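Local coordinates for iron-rich dpsA-homolog protein (Halobacterium salinarum, PDB 1TJO) that probably protects DNA from oxidative damage by oxidising ferrous iron with hydrogen peroxide and storing it as a ferric mineral inside a hollow shell of twelve subunits, at residues L38-V43 / A103-E108; Y45-K50 / A120-I125; A9-V14 / G89-A94. All coordinates share one frame; numbering follows the deposited sequence.

Interaction 1 of 3, residues L38-V43 / A103-E108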
ATOM      1  N   LEU A  38      18.904  21.645 -20.000  1.00 19.41           N
ATOM      2  CA  LEU A  38      19.167  20.224 -19.869  1.00 18.97           C
ATOM      3  C   LEU A  38      20.622  19.928 -19.586  1.00 19.09           C
ATOM      4  O   LEU A  38      20.952  19.099 -18.788  1.00 16.68           O
ATOM      5  CB  LEU A  38      18.724  19.530 -21.153  1.00 18.83           C
ATOM      6  CG  LEU A  38      19.113  18.049 -21.318  1.00 18.16           C
ATOM      7  CD1 LEU A  38      18.516  17.207 -20.233  1.00 18.72           C
ATOM      8  CD2 LEU A  38      18.600  17.551 -22.653  1.00 18.98           C
ATOM      9  N   ALA A  39      21.505  20.576 -20.315  1.00 17.75           N
ATOM     10  CA  ALA A  39      22.948  20.340 -20.162  1.00 17.46           C
ATOM     11  C   ALA A  39      23.376  20.723 -18.751  1.00 17.20           C
ATOM     12  O   ALA A  39      24.092  19.981 -18.041  1.00 18.48           O
ATOM     13  CB  ALA A  39      23.699  21.119 -21.204  1.00 19.20           C
ATOM     14  N   ASN A  40      22.924  21.866 -18.292  1.00 17.26           N
ATOM     15  CA  ASN A  40      23.262  22.321 -16.934  1.00 16.96           C
ATOM     16  C   ASN A  40      22.670  21.401 -15.856  1.00 18.06           C
ATOM     17  O   ASN A  40      23.347  21.067 -14.902  1.00 17.44           O
ATOM     18  CB  ASN A  40      22.790  23.755 -16.735  1.00 17.90           C
ATOM     19  CG  ASN A  40      23.690  24.744 -17.387  1.00 18.77           C
ATOM     20  OD1 ASN A  40      24.866  24.470 -17.609  1.00 18.38           O
ATOM     21  ND2 ASN A  40      23.134  25.912 -17.725  1.00 23.73           N
ATOM     22  N   VAL A  41      21.475  20.897 -16.079  1.00 16.83           N
ATOM     23  CA  VAL A  41      20.812  20.065 -15.074  1.00 17.84           C
ATOM     24  C   VAL A  41      21.488  18.701 -15.003  1.00 17.21           C
ATOM     25  O   VAL A  41      21.612  18.146 -13.925  1.00 17.33           O
ATOM     26  CB  VAL A  41      19.297  19.969 -15.328  1.00 18.05           C
ATOM     27  CG1 VAL A  41      18.675  18.930 -14.429  1.00 21.03           C
ATOM     28  CG2 VAL A  41      18.627  21.286 -15.081  1.00 19.82           C
ATOM     29  N   TYR A  42      21.960  18.161 -16.131  1.00 17.32           N
ATOM     30  CA  TYR A  42      22.672  16.892 -16.088  1.00 18.28           C
ATOM     31  C   TYR A  42      24.079  16.980 -15.457  1.00 19.12           C
ATOM     32  O   TYR A  42      24.510  16.061 -14.789  1.00 18.49           O
ATOM     33  CB  TYR A  42      22.695  16.160 -17.438  1.00 17.89           C
ATOM     34  CG  TYR A  42      21.744  14.945 -17.433  1.00 18.11           C
ATOM     35  CD1 TYR A  42      20.870  14.746 -18.471  1.00 18.78           C
ATOM     36  CD2 TYR A  42      21.803  13.992 -16.430  1.00 18.89           C
ATOM     37  CE1 TYR A  42      20.033  13.675 -18.505  1.00 19.60           C
ATOM     38  CE2 TYR A  42      20.954  12.905 -16.454  1.00 19.09           C
ATOM     39  CZ  TYR A  42      20.075  12.754 -17.496  1.00 20.19           C
ATOM     40  OH  TYR A  42      19.195  11.669 -17.528  1.00 22.07           O
ATOM     41  N   VAL A  43      24.758  18.113 -15.644  1.00 18.58           N
ATOM     42  CA  VAL A  43      25.999  18.368 -14.929  1.00 19.32           C
ATOM     43  C   VAL A  43      25.728  18.455 -13.417  1.00 18.36           C
ATOM     44  O   VAL A  43      26.454  17.876 -12.635  1.00 18.17           O
ATOM     45  CB  VAL A  43      26.802  19.596 -15.451  1.00 19.88           C
ATOM     46  CG1 VAL A  43      27.329  19.314 -16.861  1.00 20.21           C
ATOM     47  CG2 VAL A  43      26.001  20.784 -15.466  1.00 27.27           C
ATOM     48  N   ALA A 103      27.017  22.686 -21.278  1.00 21.06           N
ATOM     49  CA  ALA A 103      26.692  23.286 -19.982  1.00 22.70           C
ATOM     50  C   ALA A 103      27.519  24.552 -19.794  1.00 22.60           C
ATOM     51  O   ALA A 103      28.702  24.589 -20.160  1.00 24.26           O
ATOM     52  CB  ALA A 103      26.947  22.311 -18.843  1.00 20.89           C
ATOM     53  N   SER A 104      26.880  25.578 -19.252  1.00 22.11           N
ATOM     54  CA  SER A 104      27.526  26.846 -18.897  1.00 22.83           C
ATOM     55  C   SER A 104      28.031  26.873 -17.459  1.00 23.54           C
ATOM     56  O   SER A 104      28.888  27.699 -17.106  1.00 23.96           O
ATOM     57  CB  SER A 104      26.549  28.003 -19.086  1.00 22.90           C
ATOM     58  OG  SER A 104      25.401  27.887 -18.254  1.00 22.29           O
ATOM     59  N   VAL A 105      27.534  25.966 -16.629  1.00 22.18           N
ATOM     60  CA  VAL A 105      27.905  25.978 -15.231  1.00 22.78           C
ATOM     61  C   VAL A 105      29.292  25.406 -15.017  1.00 22.39           C
ATOM     62  O   VAL A 105      29.814  24.723 -15.851  1.00 22.11           O
ATOM     63  CB  VAL A 105      26.882  25.248 -14.364  1.00 22.74           C
ATOM     64  CG1 VAL A 105      25.538  25.916 -14.479  1.00 23.08           C
ATOM     65  CG2 VAL A 105      26.769  23.788 -14.768  1.00 22.70           C
ATOM     66  N   ASP A 106      29.848  25.671 -13.848  1.00 24.55           N
ATOM     67  CA  ASP A 106      31.198  25.252 -13.493  1.00 25.80           C
ATOM     68  C   ASP A 106      31.155  23.883 -12.842  1.00 25.74           C
ATOM     69  O   ASP A 106      30.381  23.679 -11.928  1.00 26.58           O
ATOM     70  CB  ASP A 106      31.803  26.227 -12.492  1.00 27.16           C
ATOM     71  CG  ASP A 106      31.822  27.635 -13.006  1.00 30.23           C
ATOM     72  OD1 ASP A 106      32.377  27.850 -14.102  1.00 33.39           O
ATOM     73  OD2 ASP A 106      31.261  28.562 -12.401  1.00 36.64           O
ATOM     74  N   VAL A 107      31.994  22.973 -13.314  1.00 25.04           N
ATOM     75  CA  VAL A 107      32.069  21.610 -12.835  1.00 25.92           C
ATOM     76  C   VAL A 107      33.321  21.429 -11.991  1.00 25.20           C
ATOM     77  O   VAL A 107      34.387  21.937 -12.355  1.00 23.91           O
ATOM     78  CB  VAL A 107      32.081  20.615 -14.032  1.00 27.21           C
ATOM     79  CG1 VAL A 107      31.055  20.995 -15.078  1.00 28.68           C
ATOM     80  CG2 VAL A 107      33.405  20.547 -14.687  1.00 32.49           C
ATOM     81  N   GLU A 108      33.230  20.735 -10.870  1.00 23.39           N
ATOM     82  CA  GLU A 108      34.413  20.376 -10.100  1.00 23.62           C
ATOM     83  C   GLU A 108      35.324  19.500 -10.903  1.00 23.51           C
ATOM     84  O   GLU A 108      34.863  18.661 -11.659  1.00 24.59           O
ATOM     85  CB  GLU A 108      34.068  19.543  -8.853  1.00 23.78           C
ATOM     86  CG  GLU A 108      33.596  20.357  -7.711  1.00 24.66           C
ATOM     87  CD  GLU A 108      33.281  19.580  -6.452  1.00 21.07           C
ATOM     88  OE1 GLU A 108      32.855  20.250  -5.501  1.00 22.96           O
ATOM     89  OE2 GLU A 108      33.491  18.338  -6.381  1.00 19.59           O
TER

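Interaction 2 of 3, residues Y45-K50 / A120-I125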
ATOM      1  N   TYR A  45      23.182  17.052 -11.827  1.00 18.10           N
ATOM      2  CA  TYR A  45      22.872  15.677 -11.425  1.00 17.44           C
ATOM      3  C   TYR A  45      24.168  14.908 -11.129  1.00 15.31           C
ATOM      4  O   TYR A  45      24.309  14.219 -10.068  1.00 17.52           O
ATOM      5  CB  TYR A  45      22.125  14.959 -12.555  1.00 17.06           C
ATOM      6  CG  TYR A  45      22.081  13.434 -12.431  1.00 16.41           C
ATOM      7  CD1 TYR A  45      21.195  12.820 -11.594  1.00 16.89           C
ATOM      8  CD2 TYR A  45      22.928  12.661 -13.190  1.00 17.52           C
ATOM      9  CE1 TYR A  45      21.161  11.440 -11.497  1.00 19.14           C
ATOM     10  CE2 TYR A  45      22.954  11.306 -13.091  1.00 19.26           C
ATOM     11  CZ  TYR A  45      22.039  10.686 -12.276  1.00 20.04           C
ATOM     12  OH  TYR A  45      22.047   9.306 -12.199  1.00 22.89           O
ATOM     13  N   HIS A  46      25.121  14.976 -12.063  1.00 16.09           N
ATOM     14  CA  HIS A  46      26.345  14.191 -11.891  1.00 15.68           C
ATOM     15  C   HIS A  46      27.203  14.662 -10.718  1.00 17.04           C
ATOM     16  O   HIS A  46      27.836  13.855 -10.031  1.00 17.43           O
ATOM     17  CB  HIS A  46      27.154  14.153 -13.184  1.00 16.29           C
ATOM     18  CG  HIS A  46      26.689  13.078 -14.099  1.00 15.91           C
ATOM     19  ND1 HIS A  46      26.890  11.749 -13.809  1.00 19.14           N
ATOM     20  CD2 HIS A  46      25.990  13.113 -15.266  1.00 17.38           C
ATOM     21  CE1 HIS A  46      26.354  11.013 -14.778  1.00 16.51           C
ATOM     22  NE2 HIS A  46      25.797  11.813 -15.660  1.00 17.18           N
ATOM     23  N   GLN A  47      27.167  15.957 -10.429  1.00 16.26           N
ATOM     24  CA  GLN A  47      27.937  16.495  -9.306  1.00 17.68           C
ATOM     25  C   GLN A  47      27.260  16.223  -7.958  1.00 17.17           C
ATOM     26  O   GLN A  47      27.930  15.949  -6.968  1.00 16.98           O
ATOM     27  CB  GLN A  47      28.142  17.973  -9.464  1.00 17.96           C
ATOM     28  CG  GLN A  47      29.170  18.503  -8.477  1.00 19.54           C
ATOM     29  CD  GLN A  47      29.900  19.749  -8.968  1.00 22.95           C
ATOM     30  OE1 GLN A  47      30.729  19.666  -9.875  1.00 23.75           O
ATOM     31  NE2 GLN A  47      29.585  20.904  -8.376  1.00 22.67           N
ATOM     32  N   LEU A  48      25.931  16.199  -7.965  1.00 18.03           N
ATOM     33  CA  LEU A  48      25.175  15.809  -6.773  1.00 17.31           C
ATOM     34  C   LEU A  48      25.467  14.344  -6.467  1.00 18.39           C
ATOM     35  O   LEU A  48      25.660  13.966  -5.309  1.00 17.19           O
ATOM     36  CB  LEU A  48      23.678  16.028  -6.978  1.00 16.63           C
ATOM     37  CG  LEU A  48      23.223  17.471  -7.025  1.00 17.52           C
ATOM     38  CD1 LEU A  48      21.785  17.582  -7.409  1.00 20.12           C
ATOM     39  CD2 LEU A  48      23.423  18.210  -5.710  1.00 19.47           C
ATOM     40  N   LYS A  49      25.477  13.522  -7.512  1.00 16.89           N
ATOM     41  CA  LYS A  49      25.851  12.110  -7.343  1.00 18.18           C
ATOM     42  C   LYS A  49      27.228  11.975  -6.754  1.00 17.78           C
ATOM     43  O   LYS A  49      27.401  11.270  -5.802  1.00 16.57           O
ATOM     44  CB  LYS A  49      25.773  11.337  -8.662  1.00 17.28           C
ATOM     45  CG  LYS A  49      24.355  11.023  -9.168  1.00 19.95           C
ATOM     46  CD  LYS A  49      23.550  10.299  -8.166  1.00 25.69           C
ATOM     47  CE  LYS A  49      23.864   8.884  -8.053  1.00 29.61           C
ATOM     48  NZ  LYS A  49      22.548   8.052  -7.935  1.00 31.02           N
ATOM     49  N   LYS A  50      28.211  12.705  -7.284  1.00 15.92           N
ATOM     50  CA  LYS A  50      29.552  12.691  -6.731  1.00 17.55           C
ATOM     51  C   LYS A  50      29.544  13.000  -5.241  1.00 16.68           C
ATOM     52  O   LYS A  50      30.171  12.324  -4.445  1.00 16.50           O
ATOM     53  CB  LYS A  50      30.386  13.759  -7.412  1.00 17.46           C
ATOM     54  CG  LYS A  50      31.771  13.854  -6.862  1.00 16.44           C
ATOM     55  CD  LYS A  50      32.539  14.909  -7.636  1.00 19.15           C
ATOM     56  CE  LYS A  50      33.945  14.999  -7.119  1.00 18.27           C
ATOM     57  NZ  LYS A  50      34.768  16.106  -7.723  1.00 20.00           N
ATOM     58  N   ALA A 120      29.092  24.326  -1.559  1.00 19.07           N
ATOM     59  CA  ALA A 120      29.141  25.675  -2.101  1.00 19.75           C
ATOM     60  C   ALA A 120      29.243  25.634  -3.631  1.00 19.26           C
ATOM     61  O   ALA A 120      28.638  26.448  -4.340  1.00 19.07           O
ATOM     62  CB  ALA A 120      30.293  26.406  -1.531  1.00 20.53           C
ATOM     63  N   ASN A 121      29.990  24.674  -4.159  1.00 18.56           N
ATOM     64  CA  ASN A 121      30.078  24.500  -5.608  1.00 18.93           C
ATOM     65  C   ASN A 121      28.702  24.115  -6.210  1.00 19.48           C
ATOM     66  O   ASN A 121      28.302  24.610  -7.309  1.00 20.40           O
ATOM     67  CB  ASN A 121      31.124  23.431  -5.958  1.00 18.29           C
ATOM     68  CG  ASN A 121      32.534  23.887  -5.755  1.00 20.18           C
ATOM     69  OD1 ASN A 121      32.806  25.077  -5.773  1.00 20.90           O
ATOM     70  ND2 ASN A 121      33.467  22.952  -5.625  1.00 18.16           N
ATOM     71  N   ASP A 122      27.955  23.289  -5.478  1.00 18.96           N
ATOM     72  CA  ASP A 122      26.623  22.892  -5.938  1.00 20.36           C
ATOM     73  C   ASP A 122      25.673  24.063  -5.919  1.00 19.55           C
ATOM     74  O   ASP A 122      24.867  24.222  -6.819  1.00 19.65           O
ATOM     75  CB  ASP A 122      26.037  21.754  -5.078  1.00 20.61           C
ATOM     76  CG  ASP A 122      26.821  20.487  -5.209  1.00 22.99           C
ATOM     77  OD1 ASP A 122      27.543  20.343  -6.247  1.00 20.74           O
ATOM     78  OD2 ASP A 122      26.773  19.583  -4.320  1.00 21.61           O
ATOM     79  N   MET A 123      25.742  24.843  -4.860  1.00 20.26           N
ATOM     80  CA  MET A 123      24.902  26.017  -4.666  1.00 21.51           C
ATOM     81  C   MET A 123      25.046  26.977  -5.848  1.00 21.59           C
ATOM     82  O   MET A 123      24.063  27.509  -6.312  1.00 21.35           O
ATOM     83  CB  MET A 123      25.242  26.735  -3.355  1.00 23.36           C
ATOM     84  CG  MET A 123      24.032  27.488  -2.837  1.00 26.27           C
ATOM     85  SD  MET A 123      24.297  28.276  -1.220  1.00 32.72           S
ATOM     86  CE  MET A 123      25.445  29.308  -1.625  1.00 33.29           C
ATOM     87  N   ALA A 124      26.248  27.113  -6.365  1.00 21.23           N
ATOM     88  CA  ALA A 124      26.517  28.001  -7.505  1.00 21.24           C
ATOM     89  C   ALA A 124      25.868  27.472  -8.781  1.00 20.28           C
ATOM     90  O   ALA A 124      25.348  28.247  -9.608  1.00 22.23           O
ATOM     91  CB  ALA A 124      28.006  28.196  -7.721  1.00 21.87           C
ATOM     92  N   ILE A 125      25.909  26.167  -8.959  1.00 19.62           N
ATOM     93  CA  ILE A 125      25.219  25.552 -10.080  1.00 17.96           C
ATOM     94  C   ILE A 125      23.713  25.798  -9.984  1.00 17.50           C
ATOM     95  O   ILE A 125      23.102  26.189 -10.960  1.00 18.43           O
ATOM     96  CB  ILE A 125      25.535  24.054 -10.179  1.00 18.46           C
ATOM     97  CG1 ILE A 125      27.024  23.814 -10.457  1.00 20.38           C
ATOM     98  CG2 ILE A 125      24.708  23.473 -11.259  1.00 18.89           C
ATOM     99  CD1 ILE A 125      27.431  22.385 -10.385  1.00 24.12           C
TER
HETATM  100  O   HOH W   1      30.622  24.017  -9.258  1.00 34.78           O

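Interaction 3 of 3, residues A9-V14 / G89-A94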
ATOM      1  N   ALA A   9      17.129  12.146 -37.416  1.00 25.36           N
ATOM      2  CA  ALA A   9      17.086  13.552 -37.109  1.00 24.72           C
ATOM      3  C   ALA A   9      18.528  14.001 -36.868  1.00 24.75           C
ATOM      4  O   ALA A   9      19.364  13.262 -36.353  1.00 22.13           O
ATOM      5  CB  ALA A   9      16.191  13.856 -35.862  1.00 25.80           C
ATOM      6  N   THR A  10      18.827  15.223 -37.279  1.00 24.84           N
ATOM      7  CA  THR A  10      20.158  15.765 -37.116  1.00 24.56           C
ATOM      8  C   THR A  10      20.221  16.666 -35.901  1.00 24.22           C
ATOM      9  O   THR A  10      19.370  17.543 -35.722  1.00 25.41           O
ATOM     10  CB  THR A  10      20.483  16.586 -38.390  1.00 25.96           C
ATOM     11  OG1 THR A  10      20.526  15.691 -39.505  1.00 26.83           O
ATOM     12  CG2 THR A  10      21.851  17.205 -38.280  1.00 28.32           C
ATOM     13  N   ALA A  11      21.230  16.490 -35.073  1.00 24.38           N
ATOM     14  CA  ALA A  11      21.395  17.323 -33.888  1.00 24.96           C
ATOM     15  C   ALA A  11      21.339  18.790 -34.275  1.00 26.01           C
ATOM     16  O   ALA A  11      21.920  19.189 -35.308  1.00 25.59           O
ATOM     17  CB  ALA A  11      22.710  17.043 -33.247  1.00 25.33           C
ATOM     18  N   GLY A  12      20.672  19.593 -33.449  1.00 26.61           N
ATOM     19  CA  GLY A  12      20.524  21.017 -33.709  1.00 27.70           C
ATOM     20  C   GLY A  12      19.356  21.441 -34.600  1.00 28.61           C
ATOM     21  O   GLY A  12      19.028  22.618 -34.659  1.00 29.54           O
ATOM     22  N   GLU A  13      18.719  20.519 -35.302  1.00 28.86           N
ATOM     23  CA  GLU A  13      17.545  20.889 -36.099  1.00 29.24           C
ATOM     24  C   GLU A  13      16.303  20.827 -35.227  1.00 27.46           C
ATOM     25  O   GLU A  13      16.256  20.050 -34.255  1.00 26.81           O
ATOM     26  CB  GLU A  13      17.376  19.963 -37.294  1.00 29.95           C
ATOM     27  CG  GLU A  13      18.460  20.210 -38.339  1.00 34.71           C
ATOM     28  CD  GLU A  13      18.260  19.413 -39.613  1.00 39.05           C
ATOM     29  OE1 GLU A  13      19.238  19.295 -40.377  1.00 42.48           O
ATOM     30  OE2 GLU A  13      17.138  18.914 -39.857  1.00 43.31           O
ATOM     31  N   VAL A  14      15.301  21.620 -35.590  1.00 26.31           N
ATOM     32  CA  VAL A  14      14.046  21.695 -34.870  1.00 26.15           C
ATOM     33  C   VAL A  14      12.879  21.749 -35.842  1.00 26.68           C
ATOM     34  O   VAL A  14      12.797  22.641 -36.701  1.00 26.09           O
ATOM     35  CB  VAL A  14      13.998  22.929 -33.961  1.00 26.00           C
ATOM     36  CG1 VAL A  14      12.644  23.029 -33.215  1.00 27.43           C
ATOM     37  CG2 VAL A  14      15.124  22.879 -32.942  1.00 27.02           C
ATOM     38  N   GLY A  89      10.087  18.855 -31.455  1.00 19.90           N
ATOM     39  CA  GLY A  89      10.734  18.502 -32.711  1.00 20.97           C
ATOM     40  C   GLY A  89      12.233  18.760 -32.772  1.00 21.38           C
ATOM     41  O   GLY A  89      12.799  18.853 -33.856  1.00 22.42           O
ATOM     42  N   GLY A  90      12.865  18.928 -31.612  1.00 21.48           N
ATOM     43  CA  GLY A  90      14.279  19.056 -31.502  1.00 20.78           C
ATOM     44  C   GLY A  90      14.983  17.780 -31.085  1.00 20.25           C
ATOM     45  O   GLY A  90      14.330  16.739 -30.830  1.00 19.78           O
ATOM     46  N   VAL A  91      16.305  17.880 -30.959  1.00 19.70           N
ATOM     47  CA  VAL A  91      17.140  16.777 -30.524  1.00 19.59           C
ATOM     48  C   VAL A  91      17.802  17.079 -29.184  1.00 19.64           C
ATOM     49  O   VAL A  91      18.670  17.922 -29.075  1.00 20.28           O
ATOM     50  CB  VAL A  91      18.243  16.490 -31.598  1.00 20.04           C
ATOM     51  CG1 VAL A  91      19.155  15.390 -31.162  1.00 19.95           C
ATOM     52  CG2 VAL A  91      17.619  16.135 -32.904  1.00 22.06           C
ATOM     53  N   PRO A  92      17.378  16.419 -28.120  1.00 19.07           N
ATOM     54  CA  PRO A  92      17.946  16.726 -26.815  1.00 19.54           C
ATOM     55  C   PRO A  92      19.404  16.328 -26.724  1.00 18.67           C
ATOM     56  O   PRO A  92      19.813  15.275 -27.228  1.00 19.18           O
ATOM     57  CB  PRO A  92      17.100  15.927 -25.861  1.00 19.85           C
ATOM     58  CG  PRO A  92      16.485  14.872 -26.684  1.00 21.27           C
ATOM     59  CD  PRO A  92      16.350  15.372 -28.065  1.00 20.07           C
ATOM     60  N   HIS A  93      20.214  17.133 -26.059  1.00 20.02           N
ATOM     61  CA  HIS A  93      21.634  16.764 -25.903  1.00 20.08           C
ATOM     62  C   HIS A  93      21.664  15.441 -25.141  1.00 20.22           C
ATOM     63  O   HIS A  93      20.889  15.297 -24.182  1.00 19.29           O
ATOM     64  CB  HIS A  93      22.412  17.804 -25.117  1.00 21.51           C
ATOM     65  CG  HIS A  93      22.449  19.169 -25.737  1.00 20.94           C
ATOM     66  ND1 HIS A  93      22.686  19.401 -27.081  1.00 22.04           N
ATOM     67  CD2 HIS A  93      22.247  20.384 -25.175  1.00 19.45           C
ATOM     68  CE1 HIS A  93      22.658  20.707 -27.304  1.00 20.53           C
ATOM     69  NE2 HIS A  93      22.386  21.326 -26.167  1.00 21.30           N
ATOM     70  N   ALA A  94      22.548  14.504 -25.529  1.00 19.29           N
ATOM     71  CA  ALA A  94      22.471  13.163 -25.002  1.00 20.24           C
ATOM     72  C   ALA A  94      23.740  12.620 -24.387  1.00 20.60           C
ATOM     73  O   ALA A  94      23.712  12.123 -23.250  1.00 21.52           O
ATOM     74  CB  ALA A  94      21.954  12.235 -26.083  1.00 20.36           C
TER
HETATM   75  O   HOH W   2      20.826  18.540 -30.443  1.00 28.52           O
HETATM   76  O   HOH W   3      17.766  20.172 -31.817  1.00 31.16           O

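Interaction 1 of 3, residues L38-V43 / A103-E108
Ala103 puts its methyl into a shallow hollow on helix 24-54 formed by Ala39, Asn40 and Val43. Its CB lies 3.6 Å from Val43 CG1 and also touches Ala39 CB. One border of the hollow is polar, since Asn40 OD1 comes to 3.2 Å from Ala103 CB. The reverse fit is made by Asn40, whose amide projects from the helix into the bend of the loop at Ser104 and Val105. Its CG stands anti to the carbonyl carbon (chi1 -77°), which points the amide at the loop, where OD1 meets two successive backbone N-H groups. Ser104 N, 2.8 Å from Asn40 OD1, lies in the carbonyl plane on a lone pair; Val105 N, at 3.2 Å from Asn40 OD1, sits above that plane by 41°. The third bond, Asn40 ND2 to Ser104 OG at 3.1 Å, probably keeps the amide from turning over. Val105 CG1 then closes over the group, 3.6 Å from Asn40 CG. One helix side chain thus fixes the loop just where helix 96-102 ends, the short helix that Dps proteins carry in the connection across the four-helix bundle. Around this contact, Ala39 also packs on Glu102 of helix 96-102, while Asn40 reaches Ile129 and Val105 reaches Asp128, both on helix 115-142.

Interaction 2 of 3, residues Y45-K50 / A120-I125
Gln47 lays its extended side chain across the carboxylate of Asp122 and the end of Ile125. Its CG is anti to the backbone N (chi1 -168°), a torsion that carries the amide away from helix 24-54 and over to helix 115-142. There Gln47 NE2 donates to Asp122 OD1 at 3.0 Å in a nearly straight bond. The oxygen lies in the amide plane of Gln47 and is met nearly head-on, in line with the CG-OD1 bond of Asp122, while the amide and carboxylate planes are turned 36° apart. Contact continues back along the chain, where Gln47 CG comes to 3.3 Å from Asp122 OD1. Ile125 CD1 lies 3.3 Å from Gln47 NE2, an apolar branch set against the polar end. A water accepts a weak bond from Gln47 NE2 and donates to Asn121 O at 3.1 Å. The other ends are held too: Gln47 OE1 accepts from Glu108 N, and Asp122 OD2 is hydrogen-bonded to His51 ND1, so the amide and the carboxylate each have both ends fixed. An alanine in place of Gln47 is likely to leave Glu108 N and Asp122 OD1 without these mates and to open a gap beside Ile125. Leu48 CD2 lies against the other carboxylate oxygen, 3.9 Å from Asp122 OD2. The segment axes approach to 10.6 Å at 162°, the near-antiparallel pairing of first and third bundle helices expected in the ferritin-like fold. Leu48 is about 6 Å, side chain to side chain, from the iron ligand His52. Beyond the pair, helix 60-87 meets Leu48 through Ala70 and Ala71, and Ile166 of helix 146-169 lies against Asp122.

Interaction 3 of 3, residues A9-V14 / G89-A94
Val91 faces a type II beta turn, Thr10 to Glu13, in the N-terminal tail, and its two methyls meet the residues that lead into that turn. CG1, anti to the backbone N (chi1 178°), leans on Ala11, 4.0 Å from its CA, while CG2 meets Ala9 CB, 4.0 Å away, and Thr10 O. The Ala9 and Ala11 methyls thus meet different branches of one valine. The turn itself is closed by Glu13 N to Thr10 O at 3.1 Å, and Gly12 has the positive phi its third position calls for.

Further along, backbone meets backbone next to the Schellman motif that ends helix 60-87, in which Gly89 is the C-prime residue. Val14 CA points a C-H at Gly89 O, and Gly90 CA does the same to Glu13 O. The tail also meets a second subunit, whose Asp111 OD1 is hydrogen-bonded to Ala11 N, so this contact lies at an interface of the dodecamer.

No direct hydrogen bond joins 9-14 to 89-94; two waters supply the polar links. One accepts from Gly12 N and donates to Val91 O at 2.6 Å, and the other accepts from Val91 N and donates to Glu13 O, each at 2.9 Å.

In the fold
From the N terminus, the tail at 9-14 is the first to meet a later part of the chain: interaction 3 closes a loop over helices 24-54 and 60-87. Interaction 1 starts inside that loop, on helix 24-54, and ends beyond it, after helix 96-102. Interaction 2 starts about two turns further along the same helix and closes on helix 115-142. The segments alternate, so each loop crosses the other two and none nests. Interactions 1 and 2 also touch, through Glu108 OE1 and Asn121 ND2; Leu38 packs on Pro92 between interactions 1 and 3. Interactions 2 and 3 lie on opposite sides of the chain's centre, about 26 Å apart between centres.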